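Local atomic coordinates of ribonucleoside-diphosphate reductase subunit beta (PDB entry 2RCC), a protein that probably supplies the iron-containing small subunit of a class I ribonucleotide reductase, which converts ribonucleoside diphosphates to the deoxyribonucleotides needed for DNA synthesis. Residues 174-179 with 229-234. Numbering follows the deposited sequence.
Sequences TFLESI and NIFKEL
Leu176 and Phe231 make the most intimate contact between the two helices, one CD1 methyl approaching the ring obliquely, nearest CD2 and CE2: Leu176 CD1 lies 3.3 Å from Phe231 CD2, a close approach, and Leu176 CG is 3.6 Å from Phe231 CE2. Both side chains leave their helices with CG opposite the backbone N (chi1 -168° for Leu176, -178° for Phe231), which swings their ends into the interface although neither CB points straight across. The same leucine methyl also meets Leu234 CD1 at 3.7 Å, so it fits between the aromatic ring and an aliphatic branch. With an alanine in place of Leu176, the space between Phe231 and Leu234 would probably be left unfilled and the ring would lose the branched end that meets its CD2 and CE2. Ile179 extends the seam with two branches: CD1 reaches Ile230 CG2 at 3.8 Å, the side chains crossing nearly perpendicularly, while CG2 sits at the edge of the Phe231 ring, 4.0 Å from Phe231 CB. These residues join helices 172-187 and 207-237 of the ferritin-like helical bundle, roughly antiparallel (153° between the local N-to-C directions) with their local axes 10.0 Å apart. Glu186, later on the first helix, and His223, earlier on the second, are probable ligands of the second iron; the side chain of Ile230 is about 9 Å from that of His223. The second aromatic contact runs through the rim of Phe175, whose CD1 is 3.7 Å from Leu234 CD1, with Ile230 CG2 also near the ring plane. Beyond the pair, Thr246 of helix 244-268 touches both Leu176 and Phe231, and Val250 of the same helix also touches Phe231.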
ATOM      1  N   THR A 174      15.939  -1.008  18.397  1.00 20.28           N
ATOM      2  CA  THR A 174      16.148  -1.707  17.108  1.00 20.88           C
ATOM      3  C   THR A 174      15.188  -1.173  16.009  1.00 18.53           C
ATOM      4  O   THR A 174      15.526  -1.183  14.819  1.00 20.28           O
ATOM      5  CB  THR A 174      16.060  -3.243  17.254  1.00 19.81           C
ATOM      6  OG1 THR A 174      14.751  -3.635  17.731  1.00 20.60           O
ATOM      7  CG2 THR A 174      17.164  -3.758  18.176  1.00 18.90           C
ATOM      8  N   PHE A 175      13.999  -0.701  16.384  1.00 18.60           N
ATOM      9  CA  PHE A 175      13.089  -0.073  15.432  1.00 18.86           C
ATOM     10  C   PHE A 175      13.683   1.233  14.900  1.00 20.57           C
ATOM     11  O   PHE A 175      13.648   1.506  13.694  1.00 19.49           O
ATOM     12  CB  PHE A 175      11.730   0.201  16.052  1.00 17.38           C
ATOM     13  CG  PHE A 175      10.705   0.599  15.052  1.00 17.52           C
ATOM     14  CD1 PHE A 175      10.546   1.929  14.714  1.00 16.40           C
ATOM     15  CD2 PHE A 175       9.917  -0.356  14.419  1.00 17.28           C
ATOM     16  CE1 PHE A 175       9.583   2.325  13.747  1.00 18.76           C
ATOM     17  CE2 PHE A 175       8.955   0.033  13.449  1.00 23.11           C
ATOM     18  CZ  PHE A 175       8.805   1.381  13.132  1.00 17.47           C
ATOM     19  N   LEU A 176      14.213   2.047  15.798  1.00 18.81           N
ATOM     20  CA  LEU A 176      14.883   3.301  15.429  1.00 17.75           C
ATOM     21  C   LEU A 176      16.077   3.037  14.486  1.00 16.98           C
ATOM     22  O   LEU A 176      16.246   3.735  13.511  1.00 19.55           O
ATOM     23  CB  LEU A 176      15.354   4.044  16.683  1.00 15.88           C
ATOM     24  CG  LEU A 176      15.815   5.504  16.517  1.00 21.23           C
ATOM     25  CD1 LEU A 176      14.614   6.386  16.264  1.00 23.39           C
ATOM     26  CD2 LEU A 176      16.527   6.004  17.757  1.00 19.43           C
ATOM     27  N   GLU A 177      16.880   2.020  14.796  1.00 18.38           N
ATOM     28  CA  GLU A 177      18.004   1.617  13.958  1.00 19.54           C
ATOM     29  C   GLU A 177      17.537   1.276  12.560  1.00 17.75           C
ATOM     30  O   GLU A 177      18.128   1.706  11.584  1.00 19.65           O
ATOM     31  CB  GLU A 177      18.738   0.435  14.569  1.00 19.80           C
ATOM     32  CG  GLU A 177      19.466   0.793  15.851  1.00 17.73           C
ATOM     33  CD  GLU A 177      20.044  -0.406  16.605  1.00 25.60           C
ATOM     34  OE1 GLU A 177      19.999  -1.555  16.085  1.00 27.77           O
ATOM     35  OE2 GLU A 177      20.548  -0.169  17.733  1.00 24.76           O
ATOM     36  N   SER A 178      16.458   0.509  12.492  1.00 16.17           N
ATOM     37  CA  SER A 178      15.805   0.115  11.248  1.00 19.52           C
ATOM     38  C   SER A 178      15.295   1.331  10.433  1.00 17.54           C
ATOM     39  O   SER A 178      15.409   1.354   9.210  1.00 19.27           O
ATOM     40  CB  SER A 178      14.694  -0.894  11.600  1.00 21.29           C
ATOM     41  OG  SER A 178      13.892  -1.172  10.486  1.00 32.65           O
ATOM     42  N   ILE A 179      14.725   2.337  11.102  1.00 17.73           N
ATOM     43  CA  ILE A 179      14.313   3.619  10.469  1.00 16.09           C
ATOM     44  C   ILE A 179      15.518   4.343   9.855  1.00 16.22           C
ATOM     45  O   ILE A 179      15.418   4.909   8.761  1.00 17.01           O
ATOM     46  CB  ILE A 179      13.614   4.576  11.501  1.00 17.89           C
ATOM     47  CG1 ILE A 179      12.221   4.065  11.854  1.00 18.92           C
ATOM     48  CG2 ILE A 179      13.519   6.035  10.982  1.00 17.32           C
ATOM     49  CD1 ILE A 179      11.171   4.282  10.725  1.00 16.37           C
ATOM     50  N   ASN A 229      10.660  12.053  10.091  1.00 19.13           N
ATOM     51  CA  ASN A 229       9.631  12.486  11.021  1.00 19.76           C
ATOM     52  C   ASN A 229       9.408  11.423  12.092  1.00 19.54           C
ATOM     53  O   ASN A 229       9.379  11.747  13.274  1.00 21.89           O
ATOM     54  CB  ASN A 229       8.298  12.786  10.323  1.00 18.52           C
ATOM     55  CG  ASN A 229       8.225  14.171   9.679  1.00 25.42           C
ATOM     56  OD1 ASN A 229       9.125  14.962   9.761  1.00 28.65           O
ATOM     57  ND2 ASN A 229       7.108  14.452   9.050  1.00 32.17           N
ATOM     58  N   ILE A 230       9.314  10.152  11.687  1.00 18.81           N
ATOM     59  CA  ILE A 230       9.145   9.043  12.656  1.00 18.97           C
ATOM     60  C   ILE A 230      10.321   8.993  13.603  1.00 19.25           C
ATOM     61  O   ILE A 230      10.127   8.808  14.821  1.00 19.23           O
ATOM     62  CB  ILE A 230       8.951   7.649  11.952  1.00 18.63           C
ATOM     63  CG1 ILE A 230       7.621   7.618  11.239  1.00 20.14           C
ATOM     64  CG2 ILE A 230       9.027   6.500  12.991  1.00 17.88           C
ATOM     65  CD1 ILE A 230       7.531   6.488  10.212  1.00 19.85           C
ATOM     66  N   PHE A 231      11.545   9.184  13.062  1.00 18.04           N
ATOM     67  CA  PHE A 231      12.747   9.205  13.880  1.00 17.13           C
ATOM     68  C   PHE A 231      12.652  10.271  14.974  1.00 17.96           C
ATOM     69  O   PHE A 231      12.889   9.983  16.169  1.00 16.06           O
ATOM     70  CB  PHE A 231      13.994   9.444  13.000  1.00 19.58           C
ATOM     71  CG  PHE A 231      15.292   9.437  13.754  1.00 16.57           C
ATOM     72  CD1 PHE A 231      15.807  10.626  14.322  1.00 15.06           C
ATOM     73  CD2 PHE A 231      16.013   8.265  13.910  1.00 21.12           C
ATOM     74  CE1 PHE A 231      16.996  10.626  15.040  1.00 20.85           C
ATOM     75  CE2 PHE A 231      17.220   8.271  14.625  1.00 16.35           C
ATOM     76  CZ  PHE A 231      17.708   9.444  15.184  1.00 21.94           C
ATOM     77  N   LYS A 232      12.323  11.495  14.574  1.00 17.83           N
ATOM     78  CA  LYS A 232      12.219  12.598  15.539  1.00 20.57           C
ATOM     79  C   LYS A 232      11.113  12.400  16.581  1.00 21.60           C
ATOM     80  O   LYS A 232      11.286  12.735  17.730  1.00 23.95           O
ATOM     81  CB  LYS A 232      11.964  13.908  14.830  1.00 22.00           C
ATOM     82  CG  LYS A 232      13.145  14.434  14.059  1.00 29.25           C
ATOM     83  CD  LYS A 232      12.657  15.498  13.096  1.00 35.87           C
ATOM     84  CE  LYS A 232      13.752  16.081  12.323  1.00 35.15           C
ATOM     85  NZ  LYS A 232      13.235  16.462  10.958  1.00 32.30           N
ATOM     86  N   GLU A 233       9.989  11.839  16.180  1.00 23.01           N
ATOM     87  CA  GLU A 233       8.881  11.586  17.083  1.00 22.71           C
ATOM     88  C   GLU A 233       9.245  10.453  18.035  1.00 21.60           C
ATOM     89  O   GLU A 233       8.804  10.463  19.174  1.00 21.50           O
ATOM     90  CB  GLU A 233       7.607  11.239  16.314  1.00 24.67           C
ATOM     91  CG  GLU A 233       7.057  12.345  15.374  1.00 31.94           C
ATOM     92  CD  GLU A 233       6.478  13.586  16.055  1.00 44.89           C
ATOM     93  OE1 GLU A 233       6.367  13.637  17.322  1.00 27.50           O
ATOM     94  OE2 GLU A 233       6.093  14.493  15.261  1.00 41.31           O
ATOM     95  N   LEU A 234      10.007   9.462  17.572  1.00 20.64           N
ATOM     96  CA  LEU A 234      10.449   8.383  18.450  1.00 20.14           C
ATOM     97  C   LEU A 234      11.344   8.894  19.579  1.00 18.93           C
ATOM     98  O   LEU A 234      11.282   8.363  20.683  1.00 21.09           O
ATOM     99  CB  LEU A 234      11.123   7.230  17.681  1.00 19.16           C
ATOM    100  CG  LEU A 234      10.205   6.284  16.906  1.00 18.15           C
ATOM    101  CD1 LEU A 234      11.071   5.328  16.106  1.00 24.30           C
ATOM    102  CD2 LEU A 234       9.216   5.564  17.848  1.00 18.92           C
TER